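Local coordinates for transferrin binding protein B (Actinobacillus suis, PDB 3PQU), which probably binds host transferrin at the bacterial outer membrane, as a surface lipoprotein that takes part in iron acquisition, at residues Asp207-Asp212 and Leu246-Tyr251; Glu259-Tyr264 and Ala281-Asp286. All blocks are in the same frame, centred on the assembly; numbering follows the deposited sequence. Where two conformers were deposited one is given.

Contact 1 (Asp207-Asp212 and Leu246-Tyr251); sequences DNVNRD and LYRNGY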
ATOM      1  N   ASP A 207      -1.977  28.575  -7.935  1.00 17.54           N
ATOM      2  CA  ASP A 207      -3.297  28.732  -8.554  1.00 22.96           C
ATOM      3  C   ASP A 207      -4.102  29.769  -7.748  1.00 24.03           C
ATOM      4  O   ASP A 207      -4.065  29.762  -6.507  1.00 14.66           O
ATOM      5  CB  ASP A 207      -3.997  27.354  -8.563  1.00 10.13           C
ATOM      6  CG  ASP A 207      -5.027  27.201  -9.684  1.00 23.88           C
ATOM      7  OD1 ASP A 207      -5.217  28.122 -10.521  1.00 21.00           O
ATOM      8  OD2 ASP A 207      -5.655  26.122  -9.731  1.00 19.27           O
ATOM      9  N   ASN A 208      -4.795  30.676  -8.441  1.00 19.67           N
ATOM     10  CA  ASN A 208      -5.598  31.704  -7.789  0.59 25.22           C
ATOM     11  C   ASN A 208      -6.982  31.177  -7.390  1.00 29.89           C
ATOM     12  O   ASN A 208      -7.972  31.456  -8.045  1.00 26.86           O
ATOM     13  CB  ASN A 208      -5.724  32.928  -8.703  0.59 21.96           C
ATOM     14  CG  ASN A 208      -4.388  33.631  -8.932  0.59 36.32           C
ATOM     15  OD1 ASN A 208      -3.442  33.482  -8.148  0.59 38.02           O
ATOM     16  ND2 ASN A 208      -4.310  34.403 -10.010  0.59 31.21           N
ATOM     17  N   VAL A 209      -7.037  30.396  -6.323  1.00 20.33           N
ATOM     18  CA  VAL A 209      -8.286  29.775  -5.907  1.00 16.91           C
ATOM     19  C   VAL A 209      -8.671  30.270  -4.515  1.00 27.91           C
ATOM     20  O   VAL A 209      -7.886  30.952  -3.865  1.00 23.92           O
ATOM     21  CB  VAL A 209      -8.136  28.263  -5.889  1.00 16.67           C
ATOM     22  CG1 VAL A 209      -7.886  27.761  -7.306  1.00 14.58           C
ATOM     23  CG2 VAL A 209      -6.988  27.878  -4.964  1.00 12.31           C
ATOM     24  N   ASN A 210      -9.882  29.944  -4.071  1.00 21.52           N
ATOM     25  CA  ASN A 210     -10.324  30.277  -2.709  1.00 24.80           C
ATOM     26  C   ASN A 210      -9.609  29.433  -1.649  1.00 24.50           C
ATOM     27  O   ASN A 210      -9.764  28.204  -1.608  1.00 15.85           O
ATOM     28  CB  ASN A 210     -11.846  30.079  -2.582  1.00 15.17           C
ATOM     29  CG  ASN A 210     -12.339  30.188  -1.135  1.00 25.28           C
ATOM     30  OD1 ASN A 210     -11.908  31.060  -0.380  1.00 18.60           O
ATOM     31  ND2 ASN A 210     -13.253  29.298  -0.751  1.00 15.82           N
ATOM     32  N   ARG A 211      -8.844  30.084  -0.781  1.00 15.19           N
ATOM     33  CA  ARG A 211      -8.115  29.366   0.262  1.00 21.01           C
ATOM     34  C   ARG A 211      -8.606  29.577   1.696  1.00 28.41           C
ATOM     35  O   ARG A 211      -8.297  28.773   2.583  1.00 25.83           O
ATOM     36  CB  ARG A 211      -6.623  29.693   0.166  1.00 32.57           C
ATOM     37  CG  ARG A 211      -6.082  29.404  -1.221  1.00 34.71           C
ATOM     38  CD  ARG A 211      -4.596  29.327  -1.277  1.00 32.49           C
ATOM     39  NE  ARG A 211      -4.144  29.208  -2.661  1.00 27.45           N
ATOM     40  CZ  ARG A 211      -3.790  28.069  -3.241  1.00 24.92           C
ATOM     41  NH1 ARG A 211      -3.826  26.928  -2.556  1.00 18.07           N
ATOM     42  NH2 ARG A 211      -3.400  28.080  -4.513  1.00 18.25           N
ATOM     43  N   ASP A 212      -9.376  30.629   1.938  1.00 20.15           N
ATOM     44  CA  ASP A 212      -9.665  30.982   3.324  1.00 25.48           C
ATOM     45  C   ASP A 212     -11.132  31.231   3.695  1.00 26.66           C
ATOM     46  O   ASP A 212     -11.418  31.702   4.782  1.00 30.33           O
ATOM     47  CB  ASP A 212      -8.797  32.164   3.755  1.00 43.65           C
ATOM     48  CG  ASP A 212      -8.746  33.249   2.718  1.00 60.75           C
ATOM     49  OD1 ASP A 212      -9.777  33.479   2.047  1.00 61.06           O
ATOM     50  OD2 ASP A 212      -7.670  33.870   2.576  1.00 62.49           O
ATOM     51  N   LEU A 246     -12.576  16.070 -10.445  1.00 11.22           N
ATOM     52  CA  LEU A 246     -11.689  17.013  -9.771  1.00 11.41           C
ATOM     53  C   LEU A 246     -12.052  18.427 -10.173  1.00 20.63           C
ATOM     54  O   LEU A 246     -12.149  18.723 -11.370  1.00 16.62           O
ATOM     55  CB  LEU A 246     -10.220  16.739 -10.133  1.00 13.97           C
ATOM     56  CG  LEU A 246      -9.757  15.274 -10.041  1.00 21.50           C
ATOM     57  CD1 LEU A 246      -8.289  15.166 -10.468  1.00 11.07           C
ATOM     58  CD2 LEU A 246      -9.929  14.758  -8.633  1.00 11.97           C
ATOM     59  N   TYR A 247     -12.207  19.299  -9.172  1.00 15.56           N
ATOM     60  CA  TYR A 247     -12.724  20.648  -9.372  1.00 21.91           C
ATOM     61  C   TYR A 247     -11.732  21.724  -8.952  1.00 13.39           C
ATOM     62  O   TYR A 247     -10.952  21.528  -8.016  1.00 19.52           O
ATOM     63  CB  TYR A 247     -13.999  20.852  -8.539  1.00 14.46           C
ATOM     64  CG  TYR A 247     -15.146  19.951  -8.912  1.00 19.92           C
ATOM     65  CD1 TYR A 247     -16.064  20.339  -9.887  1.00 21.44           C
ATOM     66  CD2 TYR A 247     -15.339  18.729  -8.266  1.00 18.70           C
ATOM     67  CE1 TYR A 247     -17.140  19.516 -10.237  1.00 27.46           C
ATOM     68  CE2 TYR A 247     -16.414  17.906  -8.598  1.00 25.83           C
ATOM     69  CZ  TYR A 247     -17.308  18.305  -9.582  1.00 29.48           C
ATOM     70  OH  TYR A 247     -18.370  17.494  -9.909  1.00 37.39           O
ATOM     71  N   ARG A 248     -11.785  22.862  -9.637  1.00 17.69           N
ATOM     72  CA  ARG A 248     -11.062  24.066  -9.225  1.00 19.69           C
ATOM     73  C   ARG A 248     -12.089  25.064  -8.716  1.00 26.69           C
ATOM     74  O   ARG A 248     -13.043  25.430  -9.429  1.00 16.98           O
ATOM     75  CB  ARG A 248     -10.262  24.662 -10.400  1.00 25.84           C
ATOM     76  CG  ARG A 248      -9.476  25.958 -10.082  1.00 23.45           C
ATOM     77  CD  ARG A 248      -9.016  26.665 -11.370  1.00 22.36           C
ATOM     78  NE  ARG A 248      -8.130  27.806 -11.126  1.00 16.77           N
ATOM     79  CZ  ARG A 248      -8.545  29.071 -11.031  1.00 28.52           C
ATOM     80  NH1 ARG A 248      -9.830  29.362 -11.148  1.00 21.73           N
ATOM     81  NH2 ARG A 248      -7.676  30.050 -10.820  1.00 24.81           N
ATOM     82  N   ASN A 249     -11.914  25.494  -7.475  1.00 19.75           N
ATOM     83  CA  ASN A 249     -12.864  26.419  -6.851  1.00 18.85           C
ATOM     84  C   ASN A 249     -12.271  27.818  -6.776  1.00 20.23           C
ATOM     85  O   ASN A 249     -11.448  28.097  -5.907  1.00 21.14           O
ATOM     86  CB  ASN A 249     -13.228  25.903  -5.455  1.00 17.53           C
ATOM     87  CG  ASN A 249     -13.837  24.521  -5.507  1.00 34.98           C
ATOM     88  OD1 ASN A 249     -14.947  24.353  -6.002  1.00 33.09           O
ATOM     89  ND2 ASN A 249     -13.105  23.520  -5.033  1.00 19.68           N
ATOM     90  N   GLY A 250     -12.685  28.683  -7.696  1.00 20.84           N
ATOM     91  CA  GLY A 250     -12.063  29.984  -7.868  1.00 25.59           C
ATOM     92  C   GLY A 250     -12.087  30.919  -6.675  1.00 26.68           C
ATOM     93  O   GLY A 250     -12.816  30.723  -5.698  1.00 19.00           O
ATOM     94  N   TYR A 251     -11.274  31.958  -6.765  1.00 26.93           N
ATOM     95  CA  TYR A 251     -11.231  33.004  -5.755  1.00 28.90           C
ATOM     96  C   TYR A 251     -12.604  33.673  -5.663  1.00 31.07           C
ATOM     97  O   TYR A 251     -13.269  33.834  -6.681  1.00 36.58           O
ATOM     98  CB  TYR A 251     -10.163  34.026  -6.153  1.00 39.68           C
ATOM     99  CG  TYR A 251     -10.077  35.204  -5.232  1.00 52.55           C
ATOM    100  CD1 TYR A 251     -10.782  36.370  -5.501  1.00 57.02           C
ATOM    101  CD2 TYR A 251      -9.289  35.154  -4.084  1.00 62.25           C
ATOM    102  CE1 TYR A 251     -10.707  37.459  -4.649  1.00 65.88           C
ATOM    103  CE2 TYR A 251      -9.208  36.235  -3.230  1.00 61.09           C
ATOM    104  CZ  TYR A 251      -9.919  37.382  -3.517  1.00 57.60           C
ATOM    105  OH  TYR A 251      -9.837  38.456  -2.672  1.00 65.25           O
TER
HETATM  106  O   HOH W   1     -10.147  32.528 -10.083  1.00 48.92           O

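Contact 2 (Glu259-Tyr264 and Ala281-Asp286); sequences EVTKRY and AEKAGD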
ATOM      1  N   GLU A 259     -16.216  31.009  -9.296  1.00 26.54           N
ATOM      2  CA  GLU A 259     -16.275  30.143 -10.467  0.53 33.05           C
ATOM      3  C   GLU A 259     -15.772  28.741 -10.122  1.00 31.72           C
ATOM      4  O   GLU A 259     -14.598  28.550  -9.804  1.00 25.15           O
ATOM      5  CB  GLU A 259     -15.487  30.747 -11.638  0.53 31.52           C
ATOM      6  CG  GLU A 259     -16.019  32.106 -12.083  0.53 29.22           C
ATOM      7  CD  GLU A 259     -15.393  32.603 -13.373  0.53 56.03           C
ATOM      8  OE1 GLU A 259     -15.315  31.818 -14.342  0.53 64.84           O
ATOM      9  OE2 GLU A 259     -14.992  33.786 -13.422  0.53 58.44           O
ATOM     10  N   VAL A 260     -16.670  27.769 -10.170  1.00 20.57           N
ATOM     11  CA  VAL A 260     -16.295  26.390  -9.900  1.00 31.73           C
ATOM     12  C   VAL A 260     -16.206  25.626 -11.225  1.00 39.15           C
ATOM     13  O   VAL A 260     -17.201  25.527 -11.941  1.00 33.45           O
ATOM     14  CB  VAL A 260     -17.330  25.722  -8.988  1.00 21.55           C
ATOM     15  CG1 VAL A 260     -16.982  24.232  -8.794  1.00 26.54           C
ATOM     16  CG2 VAL A 260     -17.405  26.449  -7.653  1.00 24.74           C
ATOM     17  N   THR A 261     -15.026  25.111 -11.576  1.00 26.53           N
ATOM     18  CA  THR A 261     -14.913  24.383 -12.836  1.00 32.28           C
ATOM     19  C   THR A 261     -14.383  22.975 -12.652  1.00 25.44           C
ATOM     20  O   THR A 261     -13.461  22.749 -11.882  1.00 25.49           O
ATOM     21  CB  THR A 261     -14.067  25.138 -13.891  1.00 41.04           C
ATOM     22  OG1 THR A 261     -12.797  25.479 -13.334  1.00 34.84           O
ATOM     23  CG2 THR A 261     -14.774  26.409 -14.334  1.00 53.11           C
ATOM     24  N   LYS A 262     -14.990  22.024 -13.353  1.00 16.41           N
ATOM     25  CA  LYS A 262     -14.486  20.664 -13.341  1.00 21.51           C
ATOM     26  C   LYS A 262     -13.306  20.574 -14.305  1.00 21.35           C
ATOM     27  O   LYS A 262     -13.442  20.861 -15.491  1.00 32.29           O
ATOM     28  CB  LYS A 262     -15.571  19.655 -13.727  1.00 28.87           C
ATOM     29  CG  LYS A 262     -15.084  18.210 -13.605  1.00 22.35           C
ATOM     30  CD  LYS A 262     -16.079  17.207 -14.196  1.00 34.10           C
ATOM     31  CE  LYS A 262     -17.429  17.313 -13.529  1.00 30.52           C
ATOM     32  NZ  LYS A 262     -18.364  16.213 -13.961  1.00 42.96           N
ATOM     33  N   ARG A 263     -12.149  20.179 -13.779  1.00 14.43           N
ATOM     34  CA  ARG A 263     -10.930  20.025 -14.574  1.00 14.14           C
ATOM     35  C   ARG A 263     -10.765  18.594 -15.112  1.00 22.12           C
ATOM     36  O   ARG A 263     -10.205  18.390 -16.187  1.00 20.00           O
ATOM     37  CB  ARG A 263      -9.702  20.350 -13.726  1.00 15.90           C
ATOM     38  CG  ARG A 263      -9.556  21.801 -13.351  1.00 35.55           C
ATOM     39  CD  ARG A 263      -9.089  22.600 -14.547  1.00 52.23           C
ATOM     40  NE  ARG A 263      -8.171  23.663 -14.155  1.00 52.66           N
ATOM     41  CZ  ARG A 263      -7.875  24.706 -14.918  1.00 43.56           C
ATOM     42  NH1 ARG A 263      -8.434  24.831 -16.115  1.00 57.06           N
ATOM     43  NH2 ARG A 263      -7.037  25.632 -14.479  1.00 60.91           N
ATOM     44  N   TYR A 264     -11.226  17.604 -14.351  1.00 19.07           N
ATOM     45  CA  TYR A 264     -11.020  16.198 -14.733  1.00 16.19           C
ATOM     46  C   TYR A 264     -12.171  15.288 -14.331  1.00 22.62           C
ATOM     47  O   TYR A 264     -12.825  15.516 -13.303  1.00 20.52           O
ATOM     48  CB  TYR A 264      -9.758  15.651 -14.068  1.00 16.06           C
ATOM     49  CG  TYR A 264      -8.457  16.016 -14.720  1.00 25.56           C
ATOM     50  CD1 TYR A 264      -8.026  15.363 -15.881  1.00 17.97           C
ATOM     51  CD2 TYR A 264      -7.633  16.992 -14.161  1.00 11.88           C
ATOM     52  CE1 TYR A 264      -6.821  15.710 -16.480  1.00 14.21           C
ATOM     53  CE2 TYR A 264      -6.448  17.328 -14.732  1.00 15.89           C
ATOM     54  CZ  TYR A 264      -6.032  16.686 -15.890  1.00 18.15           C
ATOM     55  OH  TYR A 264      -4.827  17.033 -16.438  1.00 12.20           O
ATOM     56  N   ALA A 281      -9.332  14.974 -19.251  1.00 14.82           N
ATOM     57  CA  ALA A 281      -9.409  16.424 -19.190  1.00 15.01           C
ATOM     58  C   ALA A 281     -10.782  16.893 -19.603  1.00 23.40           C
ATOM     59  O   ALA A 281     -11.287  16.501 -20.664  1.00 23.64           O
ATOM     60  CB  ALA A 281      -8.351  17.049 -20.095  1.00 17.94           C
ATOM     61  N   GLU A 282     -11.376  17.765 -18.798  1.00 14.84           N
ATOM     62  CA  GLU A 282     -12.730  18.220 -19.094  1.00 18.94           C
ATOM     63  C   GLU A 282     -12.806  19.524 -19.873  1.00 29.64           C
ATOM     64  O   GLU A 282     -13.873  19.916 -20.310  1.00 37.29           O
ATOM     65  CB  GLU A 282     -13.562  18.304 -17.815  1.00 24.84           C
ATOM     66  CG  GLU A 282     -13.983  16.943 -17.305  1.00 28.94           C
ATOM     67  CD  GLU A 282     -14.898  16.239 -18.289  1.00 36.25           C
ATOM     68  OE1 GLU A 282     -15.656  16.940 -18.989  1.00 57.38           O
ATOM     69  OE2 GLU A 282     -14.846  14.993 -18.373  1.00 39.17           O
ATOM     70  N   LYS A 283     -11.681  20.197 -20.060  1.00 20.49           N
ATOM     71  CA  LYS A 283     -11.705  21.462 -20.790  1.00 31.63           C
ATOM     72  C   LYS A 283     -10.764  21.415 -21.990  1.00 22.83           C
ATOM     73  O   LYS A 283      -9.568  21.230 -21.835  1.00 26.98           O
ATOM     74  CB  LYS A 283     -11.296  22.603 -19.869  1.00 36.77           C
ATOM     75  CG  LYS A 283     -11.822  23.958 -20.292  1.00 63.70           C
ATOM     76  CD  LYS A 283     -13.284  24.107 -19.895  1.00 86.71           C
ATOM     77  CE  LYS A 283     -13.482  23.880 -18.397  1.00 79.93           C
ATOM     78  NZ  LYS A 283     -12.860  24.956 -17.569  1.00 74.70           N
ATOM     79  N   ALA A 284     -11.298  21.599 -23.189  1.00 26.12           N
ATOM     80  CA  ALA A 284     -10.485  21.467 -24.397  1.00 29.60           C
ATOM     81  C   ALA A 284      -9.410  22.545 -24.504  1.00 32.53           C
ATOM     82  O   ALA A 284      -9.613  23.679 -24.087  1.00 22.35           O
ATOM     83  CB  ALA A 284     -11.378  21.485 -25.654  1.00 24.82           C
ATOM     84  N   GLY A 285      -8.263  22.189 -25.069  1.00 23.37           N
ATOM     85  CA  GLY A 285      -7.278  23.192 -25.443  1.00 19.36           C
ATOM     86  C   GLY A 285      -6.425  23.761 -24.313  1.00 29.95           C
ATOM     87  O   GLY A 285      -5.821  24.823 -24.475  1.00 21.93           O
ATOM     88  N   ASP A 286      -6.366  23.082 -23.169  1.00 23.01           N
ATOM     89  CA  ASP A 286      -5.507  23.575 -22.084  1.00 25.33           C
ATOM     90  C   ASP A 286      -4.097  22.976 -22.217  1.00 23.89           C
ATOM     91  O   ASP A 286      -3.950  21.744 -22.318  1.00 25.82           O
ATOM     92  CB  ASP A 286      -6.106  23.249 -20.710  1.00 20.73           C
ATOM     93  CG  ASP A 286      -5.417  24.007 -19.583  1.00 28.00           C
ATOM     94  OD1 ASP A 286      -6.080  24.869 -18.975  1.00 25.85           O
ATOM     95  OD2 ASP A 286      -4.212  23.769 -19.334  1.00 21.92           O
TER
HETATM   96  O   HOH W   2      -8.829  19.886 -18.346  1.00 30.52           O
HETATM   97  O   HOH W   3      -5.184  26.785 -16.241  1.00 55.69           O

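Contact 1 (Asp207-Asp212 and Leu246-Tyr251)
The guanidinium of Arg248 has Val209 against one face, with CG1 3.7 Å above the plane and offset toward the rim, while the carboxylate of Asp207 sits at its edge. The other methyl of Val209, CG2, lies over the centre of the Arg211 guanidinium, which has Asp207 N in plane at its edge. Val209 O lies at the edge of the Tyr251 ring.

Arg248 grips Asp207 side-on: NE and NH2 both reach a single oxygen, Asp207 OD1, at 3.0 Å and 3.1 Å from the same face of the carboxylate. OD1 lies almost in the guanidinium plane, yet the two flat groups are turned 52° apart, and NH2 meets OD1 from above the carboxylate plane. An extended chain, with CG anti to the backbone N (chi1 179°), carries the Arg248 head out from strand 241-249. Arg211 donates from NH2 to Asp207 O, and its NH1 forms a salt bridge with Asp113.

The backbones are joined by a single bridge, Val209 with Gly250, and Asn210 N donates to Asn249 O at 3.0 Å in a nearly straight bond (166°). A water donates to Asn208 O, at the centre of an inverse gamma turn, and accepts, weakly, from Arg248 NH1.

Both carboxylate oxygens of Asp207 are engaged: OD2 with His229, OD1 with the two arginine donors. Such pairing would be expected to stabilise its negative charge and, with the Asn210-Asn249 bond, to hold the irregular loop against the strand end.

Contact 2 (Glu259-Tyr264 and Ala281-Asp286)
Backbone pairing between Tyr264 and Ala281 brings these two segments together, as an antiparallel non-hydrogen-bonded pair with CA atoms 4.7 Å apart. Just beyond it, Glu282 N donates to Arg263 O at 2.9 Å; the bond is fairly straight at the hydrogen (165°), but the donor stands above the carbonyl plane. Water bridges the same carbonyl, weakly, to Lys283 N.

Apolar contact comes from the Tyr264 ring, whose CE1 lies 4.1 Å from Ala281 CB. Its OH bonds Thr290 O, and Phe311 packs edge-to-face with the ring. Lys262 and Glu282 run side by side in the same direction, Lys262 CD to Glu282 CG being 3.8 Å; the Glu282 carboxylate bonds Ser265.

Charge pairing is looser. Bends at chi2 (-75°) and chi3 bring the Arg263 head back toward Asp286, and Phe289 makes a cation-pi contact with it. Arg263 NH1 and Asp286 OD1 form a long salt bridge of 3.7 Å. The guanidinium and carboxylate planes are 83° apart, and OD1 lies well out of the guanidinium plane, where no N-H points at it, leaving the attraction of charges. Asp286 OD2 bonds the Ile288 and Phe289 amides. Lys283 crosses Thr261 at about a right angle, with NZ 4.7 Å from Arg263 NH1, a like charge.

Arg263 and Tyr264 together oppose Leu246 in a classic beta bulge, and a type II turn spans Lys283 to Asp286; bulges and tight turns of this kind are features of antiparallel barrels.

Contacts 1 and 2 show how consecutive strands of an antiparallel barrel can tie separate loops to one wall. Their centres lie 13 Å apart, both about 30 Å from the centre of the chain, and both segments of contact 1 come earlier in the chain than either segment of contact 2. Strand 241-249 serves the first and strand 260-271 the second, and these are direct neighbours in the same antiparallel barrel sheet. Arg248 N to Thr261 O and Leu246 O to Arg263 N, each 2.8 Å, probably hydrogen-bond the two contacts together. Loops 207-212 and 281-286 thus rest on adjoining strands within one beta-barrel domain, the first contact largely buried and the second at the surface.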